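Local coordinates for protein catalase-3 (Neurospora crassa, PDB 4AJ9) that breaks down hydrogen peroxide to water and dioxygen at a heme iron, probably protecting the cell from its toxic effects, at residues F75-D80 / F89-K93; K222-V226 / V275-E280; F296-E300 / V515-V519. All coordinates share one frame; numbering follows the deposited sequence.

The three contacts lie round the heme-bearing antiparallel barrel of catalase. Contacts 1 and 2 belong to the same sheet, their centres about 18 Å apart; side chains of contact 1 pack on strand 270-278, which supplies one half of contact 2, and strand 305-314 adjoins both. The loop 296-300 of contact 3 lies between strands 270-278 and 305-314 and touches contact 2 through a probable hydrogen bond of 2.9 Å from Gln-276 NE2 to Leu-297 O. Contacts 1 and 3 stay separate, about 15 Å at their nearest atoms. Contacts 1 and 2 lie away from the active-site residues; the side chains of Phe-296 in contact 3 and Val-226 in contact 2 are about 11 and 13 Å from a heme.

Contact 1. Residues F75-D80 / F89-K93; sequences FTSYGD and FLGAK
Gly-79 O, which sits against Leu-90 and Ala-92 at the turn leaving barrel strand 68-77, takes a hydrogen bond of 2.7 Å from Ser-77 OG. The hydroxyl swings round to its own carbonyl side, with OG anti to the backbone N (chi1 -180°), and approaches Gly-79 O in the carbonyl plane on a lone pair. The bond spans Tyr-78 and probably steadies the turn. The same carbonyl oxygen lies 3.3 Å from Leu-90 O, two acceptors that offer each other no proton. Ser-77 CB leans on the other segment, 3.5 Å from Ala-92 O.

Deeper in, the aromatic rings take over. Phe-89 presents an edge toward the face of Phe-75 in an offset edge-to-face pair, the centroids 5.7 Å apart and the planes at 61°; the touching atoms are Phe-89 CD2 and Phe-75 CE2, at 3.7 Å. Leu-90 fills the angle between the rings: its CG rests above one face of Phe-89, while its CD2 branch reaches Phe-75 CZ at 3.7 Å. Phe-126 meets both rings, and Phe-133 adds to the cluster beside Phe-89.

At the outer end, Asp-80 turns its carboxylate toward its own chain, where OD1 accepts from Ser-82 N as in an Asx turn, although CG also lies 3.3 Å from Gly-91 O. The methylenes of Lys-93 run alongside Tyr-78 O, with CG 3.6 Å from it.

With oxygen often facing oxygen and no hydrogen bond joining the two segments directly, the contact probably rests on apolar packing and on the neighbouring backbone bonds of Ser-77 to Asp-94 and Lys-95. The single serine bond supplies a donor to a carbonyl otherwise pressed against acceptors.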
loop_
_atom_site.group_PDB
_atom_site.type_symbol
_atom_site.label_atom_id
_atom_site.label_comp_id
_atom_site.label_asym_id
_atom_site.label_seq_id
_atom_site.Cartn_x
_atom_site.Cartn_y
_atom_site.Cartn_z
ATOM N N PHE C 75 19.462 -22.851 18.994
ATOM C CA PHE C 75 19.105 -24.261 19.006
ATOM C C PHE C 75 20.381 -25.077 18.838
ATOM O O PHE C 75 21.231 -24.755 18.016
ATOM C CB PHE C 75 18.101 -24.616 17.901
ATOM C CG PHE C 75 17.962 -26.096 17.667
ATOM C CD1 PHE C 75 17.127 -26.861 18.461
ATOM C CD2 PHE C 75 18.697 -26.730 16.664
ATOM C CE1 PHE C 75 17.013 -28.229 18.262
ATOM C CE2 PHE C 75 18.580 -28.097 16.454
ATOM C CZ PHE C 75 17.735 -28.847 17.255
ATOM N N THR C 76 20.502 -26.139 19.620
ATOM C CA THR C 76 21.656 -27.023 19.534
ATOM C C THR C 76 21.189 -28.438 19.265
ATOM O O THR C 76 20.348 -28.978 19.990
ATOM C CB THR C 76 22.460 -27.026 20.839
ATOM O OG1 THR C 76 22.829 -25.681 21.179
ATOM C CG2 THR C 76 23.732 -27.883 20.677
ATOM N N SER C 77 21.718 -29.039 18.211
ATOM C CA SER C 77 21.372 -30.417 17.908
ATOM C C SER C 77 22.092 -31.352 18.870
ATOM O O SER C 77 23.256 -31.133 19.204
ATOM C CB SER C 77 21.708 -30.758 16.456
ATOM O OG SER C 77 21.364 -32.103 16.170
ATOM N N TYR C 78 21.385 -32.371 19.344
ATOM C CA TYR C 78 21.996 -33.385 20.202
ATOM C C TYR C 78 22.763 -34.441 19.411
ATOM O O TYR C 78 23.422 -35.298 19.990
ATOM C CB TYR C 78 20.939 -34.059 21.082
ATOM C CG TYR C 78 20.496 -33.210 22.255
ATOM C CD1 TYR C 78 21.129 -32.008 22.545
ATOM C CD2 TYR C 78 19.450 -33.609 23.068
ATOM C CE1 TYR C 78 20.735 -31.228 23.620
ATOM C CE2 TYR C 78 19.049 -32.843 24.140
ATOM C CZ TYR C 78 19.691 -31.657 24.412
ATOM O OH TYR C 78 19.276 -30.905 25.485
ATOM N N GLY C 79 22.685 -34.391 18.090
ATOM C CA GLY C 79 23.404 -35.370 17.303
ATOM C C GLY C 79 23.361 -35.150 15.814
ATOM O O GLY C 79 22.848 -34.152 15.320
ATOM N N ASP C 80 23.943 -36.098 15.101
ATOM C CA ASP C 80 23.939 -36.113 13.654
ATOM C C ASP C 80 22.741 -36.942 13.246
ATOM O O ASP C 80 22.762 -38.159 13.384
ATOM C CB ASP C 80 25.227 -36.778 13.167
ATOM C CG ASP C 80 25.255 -36.993 11.669
ATOM O OD1 ASP C 80 24.190 -36.944 11.021
ATOM O OD2 ASP C 80 26.360 -37.215 11.140
ATOM N N PHE C 89 20.536 -28.215 9.752
ATOM C CA PHE C 89 20.590 -27.790 11.145
ATOM C C PHE C 89 20.532 -28.979 12.111
ATOM O O PHE C 89 20.801 -28.830 13.299
ATOM C CB PHE C 89 19.512 -26.745 11.459
ATOM C CG PHE C 89 18.126 -27.311 11.646
ATOM C CD1 PHE C 89 17.370 -27.711 10.552
ATOM C CD2 PHE C 89 17.573 -27.415 12.914
ATOM C CE1 PHE C 89 16.099 -28.219 10.724
ATOM C CE2 PHE C 89 16.295 -27.912 13.090
ATOM C CZ PHE C 89 15.564 -28.321 11.999
ATOM N N LEU C 90 20.192 -30.155 11.595
ATOM C CA LEU C 90 20.174 -31.364 12.418
ATOM C C LEU C 90 21.309 -32.323 12.055
ATOM O O LEU C 90 21.300 -33.488 12.457
ATOM C CB LEU C 90 18.820 -32.059 12.293
ATOM C CG LEU C 90 17.645 -31.249 12.854
ATOM C CD1 LEU C 90 16.317 -31.836 12.422
ATOM C CD2 LEU C 90 17.733 -31.165 14.379
ATOM N N GLY C 91 22.297 -31.821 11.320
ATOM C CA GLY C 91 23.292 -32.680 10.700
ATOM C C GLY C 91 24.550 -33.007 11.491
ATOM O O GLY C 91 25.379 -33.781 11.029
ATOM N N ALA C 92 24.707 -32.432 12.676
ATOM C CA ALA C 92 25.872 -32.760 13.504
ATOM C C ALA C 92 25.617 -32.520 14.981
ATOM O O ALA C 92 24.899 -31.589 15.359
ATOM C CB ALA C 92 27.096 -31.971 13.052
ATOM N N LYS C 93 26.220 -33.360 15.820
ATOM C CA LYS C 93 26.125 -33.185 17.265
ATOM C C LYS C 93 26.722 -31.842 17.653
ATOM O O LYS C 93 27.788 -31.469 17.168
ATOM C CB LYS C 93 26.836 -34.324 18.005
ATOM C CG LYS C 93 26.823 -34.192 19.522
ATOM C CD LYS C 93 27.310 -35.483 20.178
ATOM C CE LYS C 93 27.387 -35.363 21.698
ATOM N NZ LYS C 93 28.454 -34.414 22.138
#

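Contact 2. Residues K222-V226 / V275-E280; sequences KSKLV and VQLIDE
The antiparallel pairing of strands 223-232 and 270-278 in the catalase beta-barrel brings Leu-225 opposite Ile-278 as a hydrogen-bonded pair. Leu-225 N donates to Ile-278 O and Ile-278 N to Leu-225 O, each at 2.8 Å, the second being the straighter at 168°. The strand axes diverge here (131°), and past the pair Glu-280 folds back over the other strand. Turned about its CB-CG bond (chi2 -86°), it brings OE2 to Ser-223 OG, which donates at 2.7 Å on the anti side of the carboxylate and somewhat out of its plane; Arg-215 forms a salt bridge with the same oxygen. The Leu-225 side chain crosses that of Glu-280 at about a right angle, its CD2 branch 3.5 Å from Glu-280 OE1. With an alanine here in place of the glutamate, Ser-223 OG and the Arg-215 guanidinium would probably lose their shared acceptor, and the Leu-225 CD2 methyl its cover. A water links Ser-223 O to Glu-280 N. On the opposite face of the sheet, Val-226 CG2 touches two neighbours. It lies 3.7 Å from Leu-277 CD2. The packing is tighter between Val-226 CG2 and Val-275 CG1, at 3.5 Å.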
loop_
_atom_site.group_PDB
_atom_site.type_symbol
_atom_site.label_atom_id
_atom_site.label_comp_id
_atom_site.label_asym_id
_atom_site.label_seq_id
_atom_site.Cartn_x
_atom_site.Cartn_y
_atom_site.Cartn_z
ATOM N N LYS C 222 14.708 -41.339 1.024
ATOM C CA LYS C 222 13.855 -42.082 1.957
ATOM C C LYS C 222 13.173 -41.135 2.940
ATOM O O LYS C 222 13.795 -40.204 3.455
ATOM C CB LYS C 222 14.657 -43.138 2.727
ATOM C CG LYS C 222 15.372 -44.145 1.832
ATOM C CD LYS C 222 14.463 -44.622 0.702
ATOM C CE LYS C 222 15.208 -44.685 -0.632
ATOM N NZ LYS C 222 14.288 -44.919 -1.786
ATOM N N SER C 223 11.896 -41.382 3.213
ATOM C CA SER C 223 11.144 -40.499 4.090
ATOM C C SER C 223 10.528 -41.217 5.280
ATOM O O SER C 223 10.287 -42.414 5.243
ATOM C CB SER C 223 10.042 -39.777 3.308
ATOM O OG SER C 223 9.095 -40.696 2.792
ATOM N N LYS C 224 10.288 -40.459 6.338
ATOM C CA LYS C 224 9.473 -40.910 7.450
ATOM C C LYS C 224 8.484 -39.796 7.720
ATOM O O LYS C 224 8.785 -38.633 7.468
ATOM C CB LYS C 224 10.336 -41.132 8.683
ATOM C CG LYS C 224 11.374 -42.239 8.507
ATOM C CD LYS C 224 12.125 -42.493 9.792
ATOM C CE LYS C 224 13.096 -43.664 9.629
ATOM N NZ LYS C 224 12.418 -44.838 9.017
ATOM N N LEU C 225 7.315 -40.152 8.239
ATOM C CA LEU C 225 6.334 -39.166 8.666
ATOM C C LEU C 225 6.748 -38.691 10.046
ATOM O O LEU C 225 7.281 -39.474 10.836
ATOM C CB LEU C 225 4.948 -39.802 8.711
ATOM C CG LEU C 225 4.420 -40.376 7.390
ATOM C CD1 LEU C 225 3.120 -41.164 7.638
ATOM C CD2 LEU C 225 4.221 -39.267 6.366
ATOM N N VAL C 226 6.539 -37.408 10.339
ATOM C CA VAL C 226 7.026 -36.847 11.596
ATOM C C VAL C 226 6.028 -35.883 12.253
ATOM O O VAL C 226 5.342 -35.130 11.567
ATOM C CB VAL C 226 8.393 -36.132 11.408
ATOM C CG1 VAL C 226 8.261 -34.897 10.519
ATOM C CG2 VAL C 226 8.980 -35.748 12.744
ATOM N N VAL C 275 10.619 -35.555 18.291
ATOM C CA VAL C 275 9.790 -35.980 17.167
ATOM C C VAL C 275 9.153 -37.339 17.427
ATOM O O VAL C 275 9.704 -38.187 18.133
ATOM C CB VAL C 275 10.607 -36.114 15.864
ATOM C CG1 VAL C 275 11.040 -34.731 15.340
ATOM C CG2 VAL C 275 11.809 -37.025 16.080
ATOM N N GLN C 276 7.982 -37.539 16.850
ATOM C CA GLN C 276 7.461 -38.883 16.693
ATOM C C GLN C 276 7.750 -39.239 15.247
ATOM O O GLN C 276 7.577 -38.408 14.369
ATOM C CB GLN C 276 5.964 -38.912 16.975
ATOM C CG GLN C 276 5.631 -38.661 18.443
ATOM C CD GLN C 276 4.137 -38.605 18.698
ATOM O OE1 GLN C 276 3.474 -37.622 18.357
ATOM N NE2 GLN C 276 3.598 -39.658 19.306
ATOM N N LEU C 277 8.215 -40.458 15.001
ATOM C CA LEU C 277 8.551 -40.879 13.651
ATOM C C LEU C 277 7.674 -42.062 13.237
ATOM O O LEU C 277 7.582 -43.052 13.958
ATOM C CB LEU C 277 10.043 -41.228 13.564
ATOM C CG LEU C 277 10.964 -40.030 13.831
ATOM C CD1 LEU C 277 12.438 -40.416 13.983
ATOM C CD2 LEU C 277 10.787 -39.003 12.718
ATOM N N ILE C 278 7.007 -41.950 12.090
ATOM C CA ILE C 278 6.111 -43.014 11.643
ATOM C C ILE C 278 6.462 -43.489 10.227
ATOM O O ILE C 278 6.729 -42.680 9.340
ATOM C CB ILE C 278 4.620 -42.578 11.702
ATOM C CG1 ILE C 278 4.276 -41.950 13.061
ATOM C CG2 ILE C 278 3.695 -43.779 11.446
ATOM C CD1 ILE C 278 4.576 -40.466 13.174
ATOM N N ASP C 279 6.477 -44.804 10.024
ATOM C CA ASP C 279 6.660 -45.377 8.686
ATOM C C ASP C 279 5.598 -44.854 7.722
ATOM O O ASP C 279 4.432 -44.719 8.087
ATOM C CB ASP C 279 6.537 -46.902 8.736
ATOM C CG ASP C 279 7.665 -47.561 9.516
ATOM O OD1 ASP C 279 8.758 -46.956 9.628
ATOM O OD2 ASP C 279 7.451 -48.697 9.993
ATOM N N GLU C 280 5.981 -44.587 6.482
ATOM C CA GLU C 280 4.999 -44.115 5.514
ATOM C C GLU C 280 3.827 -45.081 5.414
ATOM O O GLU C 280 2.682 -44.651 5.315
ATOM C CB GLU C 280 5.634 -43.919 4.135
ATOM C CG GLU C 280 6.556 -42.709 4.029
ATOM C CD GLU C 280 5.836 -41.404 3.695
ATOM O OE1 GLU C 280 4.587 -41.384 3.548
ATOM O OE2 GLU C 280 6.534 -40.378 3.587
HETATM O O HOH W 1 8.902 -44.585 5.907
#

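Contact 3. Residues F296-E300 / V515-V519; sequences FLPEE and VTRGV
Glu-300 and Thr-516 approach each other obliquely where a loop of the catalase barrel domain, 296-300, meets the connecting segment 515-519, which runs on toward the parallel sheet of the C-terminal domain of large catalases. The Glu-300 chain is turned about its CB-CG bond (chi2 81°), presenting its carboxylate to the connector like a fork. OE1 receives the hydroxyl of Thr-516 OG1 at 2.6 Å and OE2 receives Arg-517 N at 2.9 Å, both on syn lone pairs, so the two bonds together should hold the carboxylate against rotation.

Arg-517 reaches back over the loop, extended from CG to NE, and lays one face of its guanidinium over Glu-299 CB and Glu-300 N. The Glu-299 carboxylate stands almost perpendicular to it, the planes 84° apart. The salt bridge from Glu-299 OE1 to Arg-517 NE is long, 3.5 Å, and a water at the guanidinium edge completes the link between OE1 and NH2.

Thr-516 points its two branches different ways. While OG1 serves Glu-300 and a water that also bridges Glu-299 N and Arg-517 O, CG2 meets the edge of the Phe-296 ring head-on, 4.0 Å from CE1. The side chains of Val-519 and Phe-296 cross at about a right angle, CG1 coming within 4.1 Å of CZ, and Leu-447 of helix 443-450 packs against both Phe-296 and Thr-516.

Gly-518 has a positive phi (85°), where a CB would be jammed against the carbonyl O of Arg-517 and would probably also collide with Glu-299 OE2. That oxygen is instead joined to the connector through a water 2.7 Å from Glu-299 OE2 and 2.9 Å from Gly-518 O.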
loop_
_atom_site.group_PDB
_atom_site.type_symbol
_atom_site.label_atom_id
_atom_site.label_comp_id
_atom_site.label_asym_id
_atom_site.label_seq_id
_atom_site.Cartn_x
_atom_site.Cartn_y
_atom_site.Cartn_z
ATOM N N PHE C 296 -4.102 -36.251 17.339
ATOM C CA PHE C 296 -2.704 -36.431 17.729
ATOM C C PHE C 296 -2.355 -37.917 17.852
ATOM O O PHE C 296 -3.240 -38.757 17.936
ATOM C CB PHE C 296 -2.331 -35.652 19.008
ATOM C CG PHE C 296 -3.007 -36.146 20.265
ATOM C CD1 PHE C 296 -2.463 -37.192 21.000
ATOM C CD2 PHE C 296 -4.173 -35.548 20.722
ATOM C CE1 PHE C 296 -3.080 -37.643 22.155
ATOM C CE2 PHE C 296 -4.800 -35.991 21.869
ATOM C CZ PHE C 296 -4.256 -37.042 22.592
ATOM N N LEU C 297 -1.065 -38.232 17.835
ATOM C CA LEU C 297 -0.617 -39.615 17.942
ATOM C C LEU C 297 -0.250 -39.943 19.385
ATOM O O LEU C 297 0.736 -39.420 19.905
ATOM C CB LEU C 297 0.588 -39.846 17.026
ATOM C CG LEU C 297 1.162 -41.265 16.958
ATOM C CD1 LEU C 297 0.134 -42.230 16.422
ATOM C CD2 LEU C 297 2.405 -41.281 16.085
ATOM N N PRO C 298 -1.043 -40.805 20.044
ATOM C CA PRO C 298 -0.726 -41.177 21.426
ATOM C C PRO C 298 0.732 -41.600 21.566
ATOM O O PRO C 298 1.243 -42.327 20.717
ATOM C CB PRO C 298 -1.663 -42.355 21.681
ATOM C CG PRO C 298 -2.862 -42.026 20.854
ATOM C CD PRO C 298 -2.326 -41.382 19.599
ATOM N N GLU C 299 1.403 -41.134 22.615
ATOM C CA GLU C 299 2.814 -41.434 22.803
ATOM C C GLU C 299 3.062 -42.908 23.091
ATOM O O GLU C 299 4.186 -43.385 22.972
ATOM C CB GLU C 299 3.402 -40.569 23.917
ATOM C CG GLU C 299 3.615 -39.128 23.465
ATOM C CD GLU C 299 4.106 -38.237 24.563
ATOM O OE1 GLU C 299 4.973 -38.682 25.345
ATOM O OE2 GLU C 299 3.615 -37.089 24.636
ATOM N N GLU C 300 2.007 -43.622 23.464
ATOM C CA GLU C 300 2.109 -45.057 23.703
ATOM C C GLU C 300 2.431 -45.781 22.406
ATOM O O GLU C 300 3.051 -46.841 22.422
ATOM C CB GLU C 300 0.806 -45.613 24.296
ATOM C CG GLU C 300 0.549 -45.231 25.746
ATOM C CD GLU C 300 -0.037 -43.836 25.905
ATOM O OE1 GLU C 300 -0.589 -43.299 24.926
ATOM O OE2 GLU C 300 0.054 -43.278 27.018
ATOM N N VAL C 515 -6.969 -43.928 27.939
ATOM C CA VAL C 515 -6.225 -42.791 28.461
ATOM C C VAL C 515 -4.870 -42.749 27.769
ATOM O O VAL C 515 -4.390 -43.765 27.276
ATOM C CB VAL C 515 -5.990 -42.926 29.965
ATOM C CG1 VAL C 515 -7.318 -42.942 30.717
ATOM C CG2 VAL C 515 -5.200 -44.187 30.254
ATOM N N THR C 516 -4.257 -41.574 27.732
ATOM C CA THR C 516 -2.925 -41.437 27.149
ATOM C C THR C 516 -2.098 -40.465 27.982
ATOM O O THR C 516 -2.643 -39.580 28.628
ATOM C CB THR C 516 -2.984 -40.965 25.683
ATOM O OG1 THR C 516 -1.665 -40.971 25.130
ATOM C CG2 THR C 516 -3.586 -39.557 25.578
ATOM N N ARG C 517 -0.784 -40.644 27.975
ATOM C CA ARG C 517 0.098 -39.819 28.785
ATOM C C ARG C 517 0.462 -38.526 28.081
ATOM O O ARG C 517 0.304 -38.391 26.866
ATOM C CB ARG C 517 1.394 -40.568 29.103
ATOM C CG ARG C 517 2.306 -40.798 27.886
ATOM C CD ARG C 517 3.630 -41.423 28.325
ATOM N NE ARG C 517 4.580 -41.613 27.230
ATOM C CZ ARG C 517 4.913 -42.799 26.724
ATOM N NH1 ARG C 517 4.369 -43.906 27.213
ATOM N NH2 ARG C 517 5.795 -42.882 25.730
ATOM N N GLY C 518 0.978 -37.579 28.848
ATOM C CA GLY C 518 1.580 -36.400 28.260
ATOM C C GLY C 518 0.635 -35.267 27.904
ATOM O O GLY C 518 1.060 -34.305 27.264
ATOM N N VAL C 519 -0.634 -35.354 28.305
ATOM C CA VAL C 519 -1.566 -34.280 27.963
ATOM C C VAL C 519 -2.039 -33.491 29.183
ATOM O O VAL C 519 -2.616 -32.399 29.053
ATOM C CB VAL C 519 -2.768 -34.793 27.114
ATOM C CG1 VAL C 519 -2.268 -35.425 25.808
ATOM C CG2 VAL C 519 -3.586 -35.780 27.895
HETATM O O HOH W 2 7.042 -40.488 24.748
HETATM O O HOH W 3 0.074 -39.336 24.316
HETATM O O HOH W 4 3.141 -34.483 25.324
#